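Local coordinates for pectate lyase/Amb allergen (Acidovorax citrulli, PDB 4HWV), which probably cleaves pectate in plant cell walls as a secreted, calcium-binding polysaccharide lyase of family 1, at residues F297-K302 and A361-L366. Numbering follows the deposited sequence.
Sequences FHDHDK and ADYPWL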
loop_
_atom_site.group_PDB
_atom_site.type_symbol
_atom_site.label_atom_id
_atom_site.label_comp_id
_atom_site.label_asym_id
_atom_site.label_seq_id
_atom_site.Cartn_x
_atom_site.Cartn_y
_atom_site.Cartn_z
ATOM N N PHE A 297 -10.931 7.373 -8.646
ATOM C CA PHE A 297 -11.221 6.638 -7.420
ATOM C C PHE A 297 -10.727 5.224 -7.618
ATOM O O PHE A 297 -11.110 4.586 -8.590
ATOM C CB PHE A 297 -12.732 6.549 -7.169
ATOM C CG PHE A 297 -13.435 7.880 -7.062
ATOM C CD1 PHE A 297 -13.499 8.561 -5.851
ATOM C CD2 PHE A 297 -14.062 8.446 -8.167
ATOM C CE1 PHE A 297 -14.169 9.777 -5.745
ATOM C CE2 PHE A 297 -14.741 9.668 -8.065
ATOM C CZ PHE A 297 -14.794 10.329 -6.851
ATOM N N HIS A 298 -9.891 4.718 -6.719
ATOM C CA HIS A 298 -9.372 3.367 -6.932
ATOM C C HIS A 298 -9.097 2.626 -5.650
ATOM O O HIS A 298 -8.769 3.232 -4.634
ATOM C CB HIS A 298 -8.139 3.359 -7.868
ATOM C CG HIS A 298 -6.901 4.013 -7.307
ATOM N ND1 HIS A 298 -5.935 3.311 -6.610
ATOM C CD2 HIS A 298 -6.438 5.288 -7.402
ATOM C CE1 HIS A 298 -4.944 4.126 -6.291
ATOM N NE2 HIS A 298 -5.229 5.334 -6.753
ATOM N N ASP A 299 -9.251 1.305 -5.700
ATOM C CA ASP A 299 -8.785 0.423 -4.626
ATOM C C ASP A 299 -9.496 0.699 -3.300
ATOM O O ASP A 299 -8.931 1.223 -2.336
ATOM C CB ASP A 299 -7.264 0.486 -4.496
ATOM C CG ASP A 299 -6.579 -0.088 -5.717
ATOM O OD1 ASP A 299 -6.690 -1.309 -5.932
ATOM O OD2 ASP A 299 -5.999 0.671 -6.495
ATOM N N HIS A 300 -10.755 0.284 -3.262
ATOM C CA HIS A 300 -11.593 0.528 -2.107
ATOM C C HIS A 300 -12.836 -0.334 -2.233
ATOM O O HIS A 300 -13.242 -0.685 -3.358
ATOM C CB HIS A 300 -11.961 2.014 -2.058
ATOM C CG HIS A 300 -12.823 2.385 -0.900
ATOM N ND1 HIS A 300 -12.301 2.763 0.323
ATOM C CD2 HIS A 300 -14.169 2.453 -0.782
ATOM C CE1 HIS A 300 -13.296 3.029 1.150
ATOM N NE2 HIS A 300 -14.437 2.862 0.502
ATOM N N ASP A 301 -13.440 -0.686 -1.095
ATOM C CA ASP A 301 -14.610 -1.551 -1.098
ATOM C C ASP A 301 -15.902 -0.750 -1.366
ATOM O O ASP A 301 -16.406 -0.737 -2.504
ATOM C CB ASP A 301 -14.671 -2.346 0.220
ATOM C CG ASP A 301 -15.751 -3.382 0.227
ATOM O OD1 ASP A 301 -16.663 -3.338 -0.621
ATOM O OD2 ASP A 301 -15.688 -4.265 1.106
ATOM N N LYS A 302 -16.427 -0.072 -0.342
ATOM C CA LYS A 302 -17.731 0.587 -0.432
ATOM C C LYS A 302 -17.537 2.054 -0.785
ATOM O O LYS A 302 -17.251 2.887 0.082
ATOM C CB LYS A 302 -18.476 0.441 0.892
ATOM C CG LYS A 302 -18.710 -1.023 1.230
ATOM C CD LYS A 302 -19.245 -1.234 2.630
ATOM C CE LYS A 302 -19.328 -2.720 2.959
ATOM N NZ LYS A 302 -19.751 -2.985 4.367
ATOM N N ALA A 361 -8.601 -11.009 -6.562
ATOM C CA ALA A 361 -8.206 -9.599 -6.611
ATOM C C ALA A 361 -8.364 -8.932 -5.243
ATOM O O ALA A 361 -9.098 -9.415 -4.389
ATOM C CB ALA A 361 -9.029 -8.852 -7.670
ATOM N N ASP A 362 -7.705 -7.801 -5.042
ATOM C CA ASP A 362 -7.821 -7.109 -3.751
ATOM C C ASP A 362 -9.225 -6.555 -3.516
ATOM O O ASP A 362 -9.765 -6.626 -2.399
ATOM C CB ASP A 362 -6.811 -5.977 -3.634
ATOM C CG ASP A 362 -5.470 -6.449 -3.109
ATOM O OD1 ASP A 362 -5.264 -7.682 -2.973
ATOM O OD2 ASP A 362 -4.616 -5.580 -2.831
ATOM N N TYR A 363 -9.827 -6.030 -4.578
ATOM C CA TYR A 363 -11.163 -5.451 -4.493
ATOM C C TYR A 363 -12.014 -5.998 -5.628
ATOM O O TYR A 363 -12.381 -5.274 -6.542
ATOM C CB TYR A 363 -11.095 -3.925 -4.558
ATOM C CG TYR A 363 -10.428 -3.309 -3.354
ATOM C CD1 TYR A 363 -11.133 -3.132 -2.157
ATOM C CD2 TYR A 363 -9.094 -2.896 -3.410
ATOM C CE1 TYR A 363 -10.533 -2.564 -1.047
ATOM C CE2 TYR A 363 -8.470 -2.334 -2.299
ATOM C CZ TYR A 363 -9.196 -2.157 -1.122
ATOM O OH TYR A 363 -8.609 -1.598 -0.003
ATOM N N PRO A 364 -12.318 -7.300 -5.580
ATOM C CA PRO A 364 -13.109 -7.870 -6.682
ATOM C C PRO A 364 -14.454 -7.165 -6.806
ATOM O O PRO A 364 -15.088 -6.848 -5.806
ATOM C CB PRO A 364 -13.320 -9.343 -6.266
ATOM C CG PRO A 364 -12.315 -9.587 -5.185
ATOM C CD PRO A 364 -12.106 -8.259 -4.489
ATOM N N TRP A 365 -14.882 -6.932 -8.035
ATOM C CA TRP A 365 -16.169 -6.315 -8.289
ATOM C C TRP A 365 -17.316 -7.159 -7.729
ATOM O O TRP A 365 -17.451 -8.360 -8.024
ATOM C CB TRP A 365 -16.363 -6.191 -9.785
ATOM C CG TRP A 365 -17.650 -5.548 -10.239
ATOM C CD1 TRP A 365 -18.894 -6.129 -10.294
ATOM C CD2 TRP A 365 -17.805 -4.215 -10.751
ATOM N NE1 TRP A 365 -19.806 -5.240 -10.797
ATOM C CE2 TRP A 365 -19.163 -4.060 -11.093
ATOM C CE3 TRP A 365 -16.924 -3.138 -10.946
ATOM C CZ2 TRP A 365 -19.661 -2.887 -11.635
ATOM C CZ3 TRP A 365 -17.425 -1.980 -11.493
ATOM C CH2 TRP A 365 -18.786 -1.862 -11.833
ATOM N N LEU A 366 -18.162 -6.500 -6.948
ATOM C CA LEU A 366 -19.388 -7.109 -6.451
ATOM C C LEU A 366 -20.629 -6.480 -7.099
ATOM O O LEU A 366 -21.501 -7.195 -7.593
ATOM C CB LEU A 366 -19.470 -6.990 -4.924
ATOM C CG LEU A 366 -20.766 -7.540 -4.323
ATOM C CD1 LEU A 366 -20.948 -9.044 -4.567
ATOM C CD2 LEU A 366 -20.764 -7.230 -2.840
#
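Tyr363 lays one face of its phenol ring flat on the backbone between Asp299 and His300. The amide nitrogen His300 N sits 3.3 Å above the ring plane, over its centre, while Asp299 C lies at the same height but displaced toward the rim. Along one side of the ring, Tyr363 CD1 comes to 3.3 Å from His300 C; along the other, Tyr363 CE2 is 3.4 Å from Asp299 C. The ring reaches this peptide because Tyr363 CG stands anti to its own carbonyl carbon (chi1 -67°), sending the ring to a corner two coils earlier. Its hydroxyl passes beyond the peptide and is held by a hydrogen bond with Asp251 N, which ties down the far end of the ring.

The chain under the ring is a corner of the right-handed parallel beta-helix of the polysaccharide lyase 1 family: the strand through Phe297 and His298 leads into a bend at Asp299, whose positive phi turns the path toward another face of the coil. The 361-366 loop, which joins strands 345-356 and 369-371, lies against that bend.

Asp299 brings its CB to 3.8 Å from Tyr363 CE2, and its carboxylate plane is tilted 58° from the ring. OD2 receives the N-H of His298 ND1 on its anti lone pair at 2.6 Å, nearly in the imidazole plane, while OD1 bonds to Asn333 ND2, so both oxygens are gripped. His300 CB is directed away from the tyrosine; ND1 hydrogen-bonds to Asp246 OD1, NE2 less straight to Lys302 O, and the side chain is about 8 Å from the bound calcium.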